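Local atomic coordinates of D-glycerate 2-kinase (Thermotoga maritima, PDB entry 2B8N), a protein that catalyses the magnesium-dependent transfer of phosphate from ATP to D-glycerate, giving 2-phosphoglycerate in the breakdown of serine. Residues Val82-Tyr85 with Gly86-Glu89; Thr221-Asp224 with Ala225-Leu229; Phe308-Arg311 with Pro312-Pro316. One frame throughout, in Å; residues are numbered along the deposited sequence.

Contact 1. Residues Val82-Tyr85 with Gly86-Glu89; sequences VTKY and GHSE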
loop_
_atom_site.group_PDB
_atom_site.type_symbol
_atom_site.label_atom_id
_atom_site.label_comp_id
_atom_site.label_asym_id
_atom_site.label_seq_id
_atom_site.Cartn_x
_atom_site.Cartn_y
_atom_site.Cartn_z
ATOM N N VAL A 82 13.987 5.319 -8.841
ATOM C CA VAL A 82 14.280 3.899 -8.544
ATOM C C VAL A 82 12.946 3.140 -8.363
ATOM O O VAL A 82 12.135 3.498 -7.513
ATOM C CB VAL A 82 15.153 3.720 -7.274
ATOM C CG1 VAL A 82 15.618 2.261 -7.139
ATOM C CG2 VAL A 82 16.352 4.625 -7.304
ATOM N N THR A 83 12.708 2.109 -9.157
ATOM C CA THR A 83 11.447 1.362 -9.050
ATOM C C THR A 83 11.740 -0.125 -9.276
ATOM O O THR A 83 12.891 -0.506 -9.432
ATOM C CB THR A 83 10.337 1.962 -9.999
ATOM O OG1 THR A 83 9.038 1.457 -9.653
ATOM C CG2 THR A 83 10.617 1.663 -11.462
ATOM N N LYS A 84 10.711 -0.960 -9.227
ATOM C CA LYS A 84 10.849 -2.392 -9.485
ATOM C C LYS A 84 11.279 -2.676 -10.936
ATOM O O LYS A 84 10.922 -1.942 -11.860
ATOM C CB LYS A 84 9.507 -3.108 -9.243
ATOM C CG LYS A 84 9.238 -3.550 -7.825
ATOM C CD LYS A 84 7.857 -4.204 -7.710
ATOM C CE LYS A 84 7.855 -5.632 -8.228
ATOM N NZ LYS A 84 8.686 -6.499 -7.394
ATOM N N TYR A 85 11.999 -3.769 -11.142
ATOM C CA TYR A 85 12.311 -4.183 -12.506
ATOM C C TYR A 85 11.031 -4.208 -13.345
ATOM O O TYR A 85 9.981 -4.699 -12.907
ATOM C CB TYR A 85 13.048 -5.544 -12.554
ATOM C CG TYR A 85 14.339 -5.517 -11.775
ATOM C CD1 TYR A 85 15.249 -4.482 -11.964
ATOM C CD2 TYR A 85 14.643 -6.485 -10.824
ATOM C CE1 TYR A 85 16.408 -4.404 -11.245
ATOM C CE2 TYR A 85 15.823 -6.416 -10.099
ATOM C CZ TYR A 85 16.704 -5.363 -10.322
ATOM O OH TYR A 85 17.886 -5.217 -9.627
ATOM N N GLY A 86 11.123 -3.648 -14.541
ATOM C CA GLY A 86 10.026 -3.666 -15.507
ATOM C C GLY A 86 8.954 -2.611 -15.304
ATOM O O GLY A 86 7.968 -2.593 -16.051
ATOM N N HIS A 87 9.145 -1.729 -14.325
ATOM C CA HIS A 87 8.118 -0.785 -13.940
ATOM C C HIS A 87 8.306 0.590 -14.542
ATOM O O HIS A 87 7.352 1.359 -14.665
ATOM C CB HIS A 87 8.094 -0.624 -12.418
ATOM C CG HIS A 87 7.319 -1.687 -11.699
ATOM N ND1 HIS A 87 7.501 -3.029 -11.938
ATOM C CD2 HIS A 87 6.383 -1.600 -10.722
ATOM C CE1 HIS A 87 6.694 -3.725 -11.156
ATOM N NE2 HIS A 87 6.005 -2.883 -10.408
ATOM N N SER A 88 9.539 0.940 -14.875
ATOM C CA SER A 88 9.792 2.250 -15.455
ATOM C C SER A 88 9.330 2.254 -16.906
ATOM O O SER A 88 9.373 1.227 -17.584
ATOM C CB SER A 88 11.270 2.651 -15.323
ATOM O OG SER A 88 12.124 1.922 -16.178
ATOM N N GLU A 89 8.884 3.421 -17.369
ATOM C CA GLU A 89 8.256 3.554 -18.689
ATOM C C GLU A 89 9.008 4.530 -19.592
ATOM O O GLU A 89 8.398 5.257 -20.374
ATOM C CB GLU A 89 6.802 4.001 -18.516
ATOM C CG GLU A 89 5.938 3.031 -17.744
ATOM C CD GLU A 89 4.510 3.522 -17.626
ATOM O OE1 GLU A 89 3.892 3.775 -18.681
ATOM O OE2 GLU A 89 3.997 3.665 -16.488
#

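Contact 2. Residues Thr221-Asp224 with Ala225-Leu229; sequences TSED and ALKVL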
loop_
_atom_site.group_PDB
_atom_site.type_symbol
_atom_site.label_atom_id
_atom_site.label_comp_id
_atom_site.label_asym_id
_atom_site.label_seq_id
_atom_site.Cartn_x
_atom_site.Cartn_y
_atom_site.Cartn_z
ATOM N N THR A 221 16.759 2.849 20.086
ATOM C CA THR A 221 18.161 3.074 20.397
ATOM C C THR A 221 19.021 1.905 19.910
ATOM O O THR A 221 18.503 0.844 19.536
ATOM C CB THR A 221 18.365 3.283 21.937
ATOM O OG1 THR A 221 18.199 2.051 22.637
ATOM C CG2 THR A 221 17.353 4.259 22.477
ATOM N N SER A 222 20.335 2.116 19.909
ATOM C CA SER A 222 21.308 1.041 19.668
ATOM C C SER A 222 21.089 -0.100 20.661
ATOM O O SER A 222 21.096 -1.261 20.289
ATOM C CB SER A 222 22.747 1.553 19.808
ATOM O OG SER A 222 23.048 2.543 18.836
ATOM N N GLU A 223 20.865 0.253 21.920
ATOM C CA GLU A 223 20.565 -0.731 22.953
ATOM C C GLU A 223 19.340 -1.572 22.557
ATOM O O GLU A 223 19.368 -2.792 22.640
ATOM C CB GLU A 223 20.340 -0.057 24.315
ATOM C CG GLU A 223 20.294 -1.016 25.518
ATOM C CD GLU A 223 19.952 -0.302 26.813
ATOM O OE1 GLU A 223 19.690 0.922 26.797
ATOM O OE2 GLU A 223 19.949 -0.963 27.863
ATOM N N ASP A 224 18.275 -0.920 22.118
ATOM C CA ASP A 224 17.082 -1.641 21.671
ATOM C C ASP A 224 17.450 -2.650 20.573
ATOM O O ASP A 224 17.048 -3.799 20.616
ATOM C CB ASP A 224 15.995 -0.669 21.173
ATOM C CG ASP A 224 15.519 0.278 22.255
ATOM O OD1 ASP A 224 15.376 -0.187 23.400
ATOM O OD2 ASP A 224 15.302 1.484 21.983
ATOM N N ALA A 225 18.244 -2.226 19.600
ATOM C CA ALA A 225 18.566 -3.109 18.468
ATOM C C ALA A 225 19.298 -4.376 18.933
ATOM O O ALA A 225 18.955 -5.486 18.540
ATOM C CB ALA A 225 19.388 -2.371 17.456
ATOM N N LEU A 226 20.296 -4.194 19.789
ATOM C CA LEU A 226 21.081 -5.310 20.310
ATOM C C LEU A 226 20.281 -6.252 21.228
ATOM O O LEU A 226 20.499 -7.456 21.223
ATOM C CB LEU A 226 22.301 -4.770 21.051
ATOM C CG LEU A 226 23.293 -3.971 20.194
ATOM C CD1 LEU A 226 24.482 -3.498 21.046
ATOM C CD2 LEU A 226 23.783 -4.785 19.001
ATOM N N LYS A 227 19.359 -5.696 22.007
ATOM C CA LYS A 227 18.469 -6.490 22.850
ATOM C C LYS A 227 17.493 -7.344 22.035
ATOM O O LYS A 227 17.131 -8.439 22.461
ATOM C CB LYS A 227 17.699 -5.590 23.810
ATOM C CG LYS A 227 18.591 -4.954 24.830
ATOM C CD LYS A 227 17.832 -4.484 26.051
ATOM C CE LYS A 227 18.802 -4.257 27.211
ATOM N NZ LYS A 227 19.545 -5.511 27.598
ATOM N N VAL A 228 17.074 -6.851 20.871
ATOM C CA VAL A 228 16.235 -7.650 19.979
ATOM C C VAL A 228 16.972 -8.904 19.524
ATOM O O VAL A 228 16.471 -10.011 19.697
ATOM C CB VAL A 228 15.788 -6.875 18.757
ATOM C CG1 VAL A 228 15.104 -7.825 17.744
ATOM C CG2 VAL A 228 14.848 -5.756 19.190
ATOM N N LEU A 229 18.159 -8.713 18.955
ATOM C CA LEU A 229 18.996 -9.823 18.490
ATOM C C LEU A 229 19.290 -10.834 19.594
ATOM O O LEU A 229 19.184 -12.051 19.377
ATOM C CB LEU A 229 20.306 -9.291 17.918
ATOM C CG LEU A 229 20.177 -8.443 16.651
ATOM C CD1 LEU A 229 21.528 -7.840 16.287
ATOM C CD2 LEU A 229 19.619 -9.263 15.499
#

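Contact 3. Residues Phe308-Arg311 with Pro312-Pro316; sequences FKDR and PLKKP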
loop_
_atom_site.group_PDB
_atom_site.type_symbol
_atom_site.label_atom_id
_atom_site.label_comp_id
_atom_site.label_asym_id
_atom_site.label_seq_id
_atom_site.Cartn_x
_atom_site.Cartn_y
_atom_site.Cartn_z
ATOM N N PHE A 308 -33.776 -4.596 5.458
ATOM C CA PHE A 308 -35.037 -4.901 6.167
ATOM C C PHE A 308 -35.430 -3.913 7.229
ATOM O O PHE A 308 -36.591 -3.855 7.571
ATOM C CB PHE A 308 -34.979 -6.312 6.796
ATOM C CG PHE A 308 -34.802 -7.381 5.780
ATOM C CD1 PHE A 308 -35.832 -7.664 4.883
ATOM C CD2 PHE A 308 -33.587 -8.028 5.636
ATOM C CE1 PHE A 308 -35.668 -8.612 3.896
ATOM C CE2 PHE A 308 -33.415 -8.983 4.658
ATOM C CZ PHE A 308 -34.461 -9.282 3.781
ATOM N N LYS A 309 -34.479 -3.165 7.782
ATOM C CA LYS A 309 -34.808 -2.201 8.834
ATOM C C LYS A 309 -34.416 -0.766 8.494
ATOM O O LYS A 309 -34.702 0.144 9.251
ATOM C CB LYS A 309 -34.164 -2.616 10.152
ATOM C CG LYS A 309 -34.547 -4.013 10.608
ATOM C CD LYS A 309 -35.937 -4.033 11.201
ATOM C CE LYS A 309 -36.505 -5.444 11.197
ATOM N NZ LYS A 309 -37.500 -5.685 12.293
ATOM N N ASP A 310 -33.779 -0.545 7.357
ATOM C CA ASP A 310 -33.482 0.807 6.918
ATOM C C ASP A 310 -32.599 1.574 7.902
ATOM O O ASP A 310 -32.743 2.785 8.070
ATOM C CB ASP A 310 -34.788 1.572 6.642
ATOM C CG ASP A 310 -34.796 2.237 5.299
ATOM O OD1 ASP A 310 -34.056 1.801 4.393
ATOM O OD2 ASP A 310 -35.557 3.194 5.145
ATOM N N ARG A 311 -31.663 0.868 8.520
ATOM C CA ARG A 311 -30.634 1.505 9.326
ATOM C C ARG A 311 -29.417 0.596 9.231
ATOM O O ARG A 311 -29.569 -0.584 8.928
ATOM C CB ARG A 311 -31.136 1.680 10.766
ATOM C CG ARG A 311 -31.116 0.413 11.593
ATOM C CD ARG A 311 -32.344 0.219 12.452
ATOM N NE ARG A 311 -32.433 -1.200 12.833
ATOM C CZ ARG A 311 -33.162 -1.690 13.838
ATOM N NH1 ARG A 311 -33.901 -0.895 14.593
ATOM N NH2 ARG A 311 -33.165 -2.999 14.077
ATOM N N PRO A 312 -28.200 1.126 9.450
ATOM C CA PRO A 312 -27.808 2.471 9.824
ATOM C C PRO A 312 -27.927 3.501 8.698
ATOM O O PRO A 312 -27.684 4.667 8.945
ATOM C CB PRO A 312 -26.340 2.279 10.232
ATOM C CG PRO A 312 -25.862 1.233 9.355
ATOM C CD PRO A 312 -27.012 0.267 9.279
ATOM N N LEU A 313 -28.283 3.077 7.482
ATOM C CA LEU A 313 -28.625 4.009 6.388
ATOM C C LEU A 313 -29.964 3.610 5.771
ATOM O O LEU A 313 -30.326 2.430 5.775
ATOM C CB LEU A 313 -27.580 3.997 5.275
ATOM C CG LEU A 313 -26.155 4.489 5.510
ATOM C CD1 LEU A 313 -25.245 3.949 4.408
ATOM C CD2 LEU A 313 -26.071 5.976 5.555
ATOM N N LYS A 314 -30.680 4.597 5.235
ATOM C CA LYS A 314 -31.941 4.362 4.567
ATOM C C LYS A 314 -31.649 4.091 3.105
ATOM O O LYS A 314 -30.723 4.672 2.520
ATOM C CB LYS A 314 -32.856 5.578 4.673
ATOM C CG LYS A 314 -33.093 6.047 6.082
ATOM C CD LYS A 314 -34.218 7.080 6.182
ATOM C CE LYS A 314 -33.920 8.429 5.457
ATOM N NZ LYS A 314 -32.498 8.944 5.511
ATOM N N LYS A 315 -32.456 3.216 2.515
ATOM C CA LYS A 315 -32.371 2.915 1.092
ATOM C C LYS A 315 -32.798 4.136 0.270
ATOM O O LYS A 315 -33.773 4.789 0.595
ATOM C CB LYS A 315 -33.293 1.746 0.720
ATOM C CG LYS A 315 -33.058 0.400 1.418
ATOM C CD LYS A 315 -34.206 -0.558 1.054
ATOM C CE LYS A 315 -34.859 -1.153 2.277
ATOM N NZ LYS A 315 -35.470 -0.139 3.175
ATOM N N PRO A 316 -32.094 4.430 -0.826
ATOM C CA PRO A 316 -30.985 3.679 -1.418
ATOM C C PRO A 316 -29.690 3.971 -0.693
ATOM O O PRO A 316 -29.339 5.131 -0.517
ATOM C CB PRO A 316 -30.938 4.210 -2.861
ATOM C CG PRO A 316 -31.911 5.308 -2.939
ATOM C CD PRO A 316 -32.376 5.654 -1.582
#

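Contact 1. Residues Val82-Tyr85 with Gly86-Glu89
A type II beta turn runs from Lys84 to His87, closed by a bond of 3.0 Å from His87 N to Lys84 O. Gly86 holds its third position with positive phi, which suits a residue without a side chain. The residues at the two ends of the turn also pair through their side chains. Lys84 lays CB over the centre of the imidazole of His87, a CH-pi contact 3.4 Å from the centroid and almost on the ring normal, and Lys84 CD follows alongside to lie 3.5 Å from His87 NE2. Bends at chi3 and chi4 then carry NZ off to His102. The turn is the exit from strand 76-84, an inner strand of the parallel sheet, into the loop that leads to the neighbouring strand 96-100. With CG anti to its carbonyl carbon (chi1 -83°), His87 folds its ring back over the turn, and His87 ND1 donates to Tyr85 O at 3.1 Å. That donor stands above the carbonyl plane, 53° out of it, and the bond bends to 146°. Thr83 CG2 packs 3.5 Å from His87 CB, while its OG1 is bonded to Gly58 O.

Contact 2. Residues Thr221-Asp224 with Ala225-Leu229
Thr221 gives its carbonyl to Ala225 N and, beyond that, exchanges hydrogen bonds with Asp224 in both directions, one carboxylate oxygen taking two of them. As N-cap residue, Thr221 accepts from Asp224 N through OG1, at 3.0 Å and nearly straight (163°). Asp224 answers with OD2, which receives Thr221 N at 2.8 Å on its anti side, somewhat out of the carboxylate plane, and a further, weak bond from Thr221 OG1. This reciprocal pairing is the capping box, here at the start of helix 222-231. The carboxylate gets there because Asp224 CG lies anti to its own carbonyl carbon (chi1 -62°), folded back beside the backbone N. Ser222 is bonded through its N to Glu247 and through OG to Ile244 O.

The i to i+4 bonds continue from there, with Leu226 N on Ser222 O, Lys227 N on Glu223 O and Val228 N on Asp224 O. Along the exposed face Glu223 and Lys227 run side by side, and Glu223 OE2 approaches Lys227 CE at 3.5 Å. The charged ends stay beyond salt-bridge range, with Glu223 OE2 and Lys227 NZ 4.6 Å apart. On the inner face Ala225 and Val228 pack against helix 167-175, and Leu229 meets Leu156.

Glu223 and Asp224 both stand in the first turn, where the positive end of the helix dipole would be expected to stabilise their negative charge, and the box occupies amides that the helix itself cannot pair.

Contact 3. Residues Phe308-Arg311 with Pro312-Pro316
Asp310 and Lys315 meet through a bent lysine chain and an aspartate turned to an intermediate chi1 of -129°, which swings the carboxylate across to the returning backbone. Beyond CG the chain of Lys315 curls at chi3 and again at chi4 (61°), bringing its ammonium back to the oxygen that its own amide already holds. Asp310 OD1 therefore carries two bonds from one residue. Lys315 N gives Asp310 OD1 a straight one (165°) at 2.8 Å, on the syn side but tilted out of the carboxylate plane. Lys315 NZ makes a salt bridge of 2.7 Å to Asp310 OD1 from above that plane, on the opposite face from the amide. The other oxygen, Asp310 OD2, rests against the aliphatic start of Lys314, 3.6 Å from Lys314 CB. Replacing Asp310 by alanine removes the shared acceptor, which is likely to leave the ammonium of Lys315 without its mate and its chain free to turn.

Asp310 is also where the backbone leaves helix 292-309, and its positive phi turns the chain out of the helical path. A cis peptide between Arg311 and Pro312 helps reverse the direction, so that Asp310 CA and Lys314 CA come to lie 4.5 Å apart. Pro312 packs back on Ile302 and Val306 of the helix, to which Arg311 is fastened as well by a salt bridge with Glu305. A second cis peptide precedes Pro316, whose backbone is bonded to Asn280. The whole forms the surface link from helix to strand in a beta-alpha-beta unit, in which helix 292-309 connects the parallel neighbouring strands 280-285 and 317-323.

How the contacts relate
The three contacts follow one another along the chain and illustrate how regular elements begin and end. Contact 1 closes an inner strand of the six-stranded parallel sheet. Contact 2 opens helix 222-231, which comes after strand 193-199 of that sheet and before strand 255-261. Both belong to the DUF4147 part of the chain, yet their centres are about 35 Å apart. Contact 3 leads into strand 317-323 of the mixed sheet; its centre is about 46 Å from that of contact 1, across the centre of the chain, and about 53 Å from that of contact 2. None touches another: each is a local fixture of its own chain connection, two on the parallel-sheet part and one on the mixed-sheet part.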